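PDB 3FFR: phosphoserine aminotransferase SerC from Cytophaga hutchinsonii ATCC 33406, which probably catalyses the pyridoxal-phosphate-dependent, reversible transfer of an amino group between glutamate and 3-phosphohydroxypyruvate in serine biosynthesis. Local coordinates for residues N61-I73 with P196-V208. Residues are numbered along the deposited sequence; the frame is centred on the assembly and turned at random.
Sequences NYEVLFLASATEI and PAGLGVWILNDRV. With P33 (3,6,9,12,15,18-hexaoxaicosane-1,20-diol), chain K.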
loop_
_atom_site.group_PDB
_atom_site.type_symbol
_atom_site.label_atom_id
_atom_site.label_comp_id
_atom_site.label_asym_id
_atom_site.label_seq_id
_atom_site.Cartn_x
_atom_site.Cartn_y
_atom_site.Cartn_z
ATOM N N ASN A 61 12.809 -13.606 19.153
ATOM C CA ASN A 61 13.284 -12.215 19.218
ATOM C C ASN A 61 12.994 -11.420 17.933
ATOM O O ASN A 61 13.396 -10.281 17.805
ATOM C CB ASN A 61 14.771 -12.093 19.596
ATOM C CG ASN A 61 15.700 -12.713 18.582
ATOM O OD1 ASN A 61 15.459 -13.818 18.097
ATOM N ND2 ASN A 61 16.803 -12.025 18.280
ATOM N N TYR A 62 12.315 -12.068 17.001
ATOM C CA TYR A 62 11.874 -11.438 15.747
ATOM C C TYR A 62 10.373 -11.177 15.702
ATOM O O TYR A 62 9.564 -11.943 16.233
ATOM C CB TYR A 62 12.228 -12.305 14.535
ATOM C CG TYR A 62 13.650 -12.150 14.049
ATOM C CD1 TYR A 62 14.712 -12.782 14.690
ATOM C CD2 TYR A 62 13.938 -11.375 12.938
ATOM C CE1 TYR A 62 16.022 -12.634 14.207
ATOM C CE2 TYR A 62 15.222 -11.246 12.442
ATOM C CZ TYR A 62 16.254 -11.845 13.075
ATOM O OH TYR A 62 17.520 -11.701 12.542
ATOM N N GLU A 63 10.028 -10.113 14.991
ATOM C CA GLU A 63 8.632 -9.751 14.714
ATOM C C GLU A 63 8.417 -9.568 13.204
ATOM O O GLU A 63 9.361 -9.396 12.434
ATOM C CB GLU A 63 8.234 -8.492 15.462
ATOM C CG GLU A 63 6.752 -8.246 15.316
ATOM C CD GLU A 63 5.929 -9.397 15.860
ATOM O OE1 GLU A 63 5.856 -9.462 17.117
ATOM O OE2 GLU A 63 5.369 -10.199 15.049
ATOM N N VAL A 64 7.154 -9.648 12.814
ATOM C CA VAL A 64 6.747 -9.500 11.435
ATOM C C VAL A 64 5.885 -8.255 11.365
ATOM O O VAL A 64 4.921 -8.149 12.122
ATOM C CB VAL A 64 5.888 -10.712 10.972
ATOM C CG1 VAL A 64 5.225 -10.442 9.606
ATOM C CG2 VAL A 64 6.688 -11.992 10.903
ATOM N N LEU A 65 6.224 -7.334 10.461
ATOM C CA LEU A 65 5.454 -6.110 10.230
ATOM C C LEU A 65 5.024 -5.996 8.773
ATOM O O LEU A 65 5.764 -6.337 7.854
ATOM C CB LEU A 65 6.230 -4.828 10.613
ATOM C CG LEU A 65 6.744 -4.804 12.061
ATOM C CD1 LEU A 65 7.545 -3.484 12.257
ATOM C CD2 LEU A 65 5.589 -4.936 13.103
ATOM N N PHE A 66 3.796 -5.530 8.600
ATOM C CA PHE A 66 3.238 -5.310 7.275
ATOM C C PHE A 66 3.204 -3.833 6.853
ATOM O O PHE A 66 2.734 -2.955 7.590
ATOM C CB PHE A 66 1.828 -5.869 7.156
ATOM C CG PHE A 66 1.734 -7.351 7.399
ATOM C CD1 PHE A 66 2.433 -8.265 6.615
ATOM C CD2 PHE A 66 0.964 -7.835 8.427
ATOM C CE1 PHE A 66 2.334 -9.632 6.847
ATOM C CE2 PHE A 66 0.862 -9.207 8.661
ATOM C CZ PHE A 66 1.555 -10.096 7.886
ATOM N N LEU A 67 3.739 -3.609 5.656
ATOM C CA LEU A 67 3.811 -2.287 5.009
ATOM C C LEU A 67 3.271 -2.371 3.574
ATOM O O LEU A 67 2.737 -3.408 3.153
ATOM C CB LEU A 67 5.206 -1.674 5.063
ATOM C CG LEU A 67 5.790 -1.507 6.480
ATOM C CD1 LEU A 67 6.377 -2.792 7.054
ATOM C CD2 LEU A 67 6.856 -0.351 6.515
ATOM N N ALA A 68 3.434 -1.298 2.803
ATOM C CA ALA A 68 2.770 -1.243 1.474
ATOM C C ALA A 68 3.595 -1.841 0.359
ATOM O O ALA A 68 3.073 -2.313 -0.643
ATOM C CB ALA A 68 2.429 0.226 1.118
ATOM N N SER A 69 4.919 -1.747 0.513
ATOM C CA SER A 69 5.860 -2.174 -0.540
ATOM C C SER A 69 7.252 -2.353 0.034
ATOM O O SER A 69 7.528 -1.916 1.158
ATOM C CB SER A 69 5.935 -1.067 -1.642
ATOM O OG SER A 69 6.404 0.168 -1.107
ATOM N N ALA A 70 8.142 -3.032 -0.708
ATOM C CA ALA A 70 9.541 -3.181 -0.248
ATOM C C ALA A 70 10.241 -1.822 -0.302
ATOM O O ALA A 70 11.089 -1.496 0.534
ATOM C CB ALA A 70 10.325 -4.260 -1.066
ATOM N N THR A 71 9.846 -1.025 -1.275
ATOM C CA THR A 71 10.433 0.317 -1.456
ATOM C C THR A 71 10.127 1.201 -0.229
ATOM O O THR A 71 10.999 1.906 0.311
ATOM C CB THR A 71 9.954 0.988 -2.760
ATOM O OG1 THR A 71 10.280 0.150 -3.885
ATOM C CG2 THR A 71 10.610 2.378 -2.978
ATOM N N GLU A 72 8.914 1.070 0.287
ATOM C CA GLU A 72 8.560 1.763 1.513
ATOM C C GLU A 72 9.502 1.326 2.653
ATOM O O GLU A 72 9.991 2.154 3.426
ATOM C CB GLU A 72 7.120 1.503 1.958
ATOM C CG GLU A 72 6.854 2.270 3.226
ATOM C CD GLU A 72 5.497 2.126 3.897
ATOM O OE1 GLU A 72 4.619 1.393 3.411
ATOM O OE2 GLU A 72 5.334 2.798 4.962
ATOM N N ILE A 73 9.729 0.017 2.728
ATOM C CA ILE A 73 10.589 -0.581 3.749
ATOM C C ILE A 73 12.035 -0.008 3.652
ATOM O O ILE A 73 12.646 0.348 4.685
ATOM C CB ILE A 73 10.547 -2.122 3.780
ATOM C CG1 ILE A 73 9.146 -2.598 4.183
ATOM C CG2 ILE A 73 11.619 -2.658 4.775
ATOM C CD1 ILE A 73 8.893 -4.074 3.872
ATOM N N PRO A 196 -0.661 -10.733 -6.071
ATOM C CA PRO A 196 -0.610 -9.436 -6.720
ATOM C C PRO A 196 0.185 -8.462 -5.849
ATOM O O PRO A 196 0.236 -8.608 -4.654
ATOM C CB PRO A 196 -2.070 -8.987 -6.732
ATOM C CG PRO A 196 -2.845 -10.241 -6.708
ATOM C CD PRO A 196 -2.046 -11.110 -5.732
ATOM N N ALA A 197 0.810 -7.471 -6.466
ATOM C CA ALA A 197 1.528 -6.460 -5.684
ATOM C C ALA A 197 0.520 -5.690 -4.792
ATOM O O ALA A 197 -0.675 -5.591 -5.092
ATOM C CB ALA A 197 2.334 -5.503 -6.598
ATOM N N GLY A 198 1.084 -5.135 -3.719
ATOM C CA GLY A 198 0.367 -4.342 -2.729
ATOM C C GLY A 198 0.622 -4.693 -1.280
ATOM O O GLY A 198 -0.130 -4.289 -0.394
ATOM N N LEU A 199 1.743 -5.358 -0.998
ATOM C CA LEU A 199 2.104 -5.668 0.393
ATOM C C LEU A 199 3.594 -5.939 0.564
ATOM O O LEU A 199 4.163 -6.788 -0.118
ATOM C CB LEU A 199 1.291 -6.893 0.922
ATOM C CG LEU A 199 1.343 -7.153 2.451
ATOM C CD1 LEU A 199 0.592 -6.004 3.235
ATOM C CD2 LEU A 199 0.830 -8.575 2.794
ATOM N N GLY A 200 4.185 -5.192 1.497
ATOM C CA GLY A 200 5.553 -5.377 1.938
ATOM C C GLY A 200 5.575 -6.016 3.304
ATOM O O GLY A 200 4.658 -5.822 4.123
ATOM N N VAL A 201 6.610 -6.825 3.535
ATOM C CA VAL A 201 6.816 -7.507 4.797
ATOM C C VAL A 201 8.223 -7.265 5.336
ATOM O O VAL A 201 9.230 -7.527 4.667
ATOM C CB VAL A 201 6.563 -9.044 4.665
ATOM C CG1 VAL A 201 6.640 -9.708 6.018
ATOM C CG2 VAL A 201 5.140 -9.338 4.036
ATOM N N TRP A 202 8.256 -6.733 6.544
ATOM C CA TRP A 202 9.490 -6.385 7.256
ATOM C C TRP A 202 9.624 -7.278 8.477
ATOM O O TRP A 202 8.865 -7.197 9.408
ATOM C CB TRP A 202 9.483 -4.893 7.613
ATOM C CG TRP A 202 10.754 -4.332 8.163
ATOM C CD1 TRP A 202 11.981 -4.935 8.191
ATOM C CD2 TRP A 202 10.964 -2.983 8.623
ATOM N NE1 TRP A 202 12.904 -4.092 8.741
ATOM C CE2 TRP A 202 12.320 -2.877 8.996
ATOM C CE3 TRP A 202 10.125 -1.885 8.805
ATOM C CZ2 TRP A 202 12.873 -1.698 9.530
ATOM C CZ3 TRP A 202 10.673 -0.707 9.338
ATOM C CH2 TRP A 202 12.023 -0.629 9.707
ATOM N N ILE A 203 10.615 -8.148 8.410
ATOM C CA ILE A 203 10.951 -9.061 9.493
ATOM C C ILE A 203 12.143 -8.437 10.215
ATOM O O ILE A 203 13.165 -8.113 9.595
ATOM C CB ILE A 203 11.289 -10.453 8.924
ATOM C CG1 ILE A 203 10.000 -11.099 8.348
ATOM C CG2 ILE A 203 11.961 -11.334 9.987
ATOM C CD1 ILE A 203 10.256 -12.369 7.589
ATOM N N LEU A 204 11.996 -8.226 11.517
ATOM C CA LEU A 204 13.046 -7.513 12.256
ATOM C C LEU A 204 13.143 -7.975 13.682
ATOM O O LEU A 204 12.176 -8.427 14.267
ATOM C CB LEU A 204 12.774 -5.997 12.230
ATOM C CG LEU A 204 11.634 -5.388 13.095
ATOM C CD1 LEU A 204 11.650 -3.862 12.962
ATOM C CD2 LEU A 204 10.205 -5.950 12.768
ATOM N N ASN A 205 14.338 -7.835 14.223
ATOM C CA ASN A 205 14.596 -8.259 15.594
ATOM C C ASN A 205 14.623 -7.153 16.641
ATOM O O ASN A 205 14.422 -5.940 16.406
ATOM C CB ASN A 205 15.858 -9.149 15.690
ATOM C CG ASN A 205 17.166 -8.354 15.581
ATOM O OD1 ASN A 205 17.153 -7.135 15.509
ATOM N ND2 ASN A 205 18.300 -9.059 15.567
ATOM N N ASP A 206 14.846 -7.642 17.848
ATOM C CA ASP A 206 14.904 -6.795 19.046
ATOM C C ASP A 206 15.918 -5.659 18.917
ATOM O O ASP A 206 15.697 -4.559 19.425
ATOM C CB ASP A 206 15.244 -7.641 20.309
ATOM C CG ASP A 206 16.633 -8.399 20.215
ATOM O OD1 ASP A 206 16.950 -9.174 19.265
ATOM O OD2 ASP A 206 17.434 -8.241 21.177
ATOM N N ARG A 207 17.052 -5.957 18.295
ATOM C CA ARG A 207 18.127 -4.950 18.136
ATOM C C ARG A 207 17.660 -3.779 17.241
ATOM O O ARG A 207 17.936 -2.586 17.481
ATOM C CB ARG A 207 19.411 -5.593 17.585
ATOM C CG ARG A 207 19.972 -6.690 18.491
ATOM C CD ARG A 207 21.285 -7.235 18.029
ATOM N NE ARG A 207 22.314 -6.208 18.043
ATOM C CZ ARG A 207 22.947 -5.741 16.966
ATOM N NH1 ARG A 207 22.729 -6.225 15.761
ATOM N NH2 ARG A 207 23.848 -4.785 17.115
ATOM N N VAL A 208 16.915 -4.139 16.212
ATOM C CA VAL A 208 16.391 -3.151 15.289
ATOM C C VAL A 208 15.364 -2.262 16.016
ATOM O O VAL A 208 15.415 -1.030 15.946
ATOM C CB VAL A 208 15.750 -3.821 14.045
ATOM C CG1 VAL A 208 15.160 -2.756 13.121
ATOM C CG2 VAL A 208 16.818 -4.642 13.251
HETATM O O4 P33 K . 11.708 -8.718 19.746
HETATM C C3 P33 K . 10.276 -8.673 19.779
HETATM C C2 P33 K . 9.599 -10.007 19.468
HETATM O O1 P33 K . 8.208 -9.733 19.159
HETATM O O HOH W 1 19.235 -11.907 15.794
#
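The outer antiparallel ladder of the seven-stranded mixed sheet of a PLP-dependent class-V aminotransferase is built where strand 62-67 meets strand 200-205. Three hydrogen-bonded pairs, E63 with L204, L65 with W202 and L67 with G200, hold it; W202 N reaches L65 O at 2.8 Å with an N-H...O angle of 177°. Glycine suits position 200, since a CB there would collide with S69 O. On one face of the sheet, Y62 lays its ring over N205, whose CB stands 3.7 Å from the ring centroid, almost on the normal, while Y62 CD2 touches I203 CG2 at 3.6 Å. The Y62 hydroxyl donates a hydrogen bond to W179 O. With an alanine here, the ring's contacts with N205 CB and I203 CG2 would be lost, which would probably open a gap on this face and leave W179 O without its hydroxyl donor. On the other face, W202, its CG turned opposite the backbone N (chi1 -171°), holds its indole between L204 CD1 and I73 CG2, the latter 4.0 Å from the five-membered-ring centroid. Beyond the Y62-N205 pair, N61 ND2 donates to D206 OD1 at 3.0 Å, meeting the carboxylate from above its plane. Within this chain strand 62-67 is outermost, strand 184-188 flanks 200-205 across from it, and helices 70-81 and 228-235 pack on the W202 face.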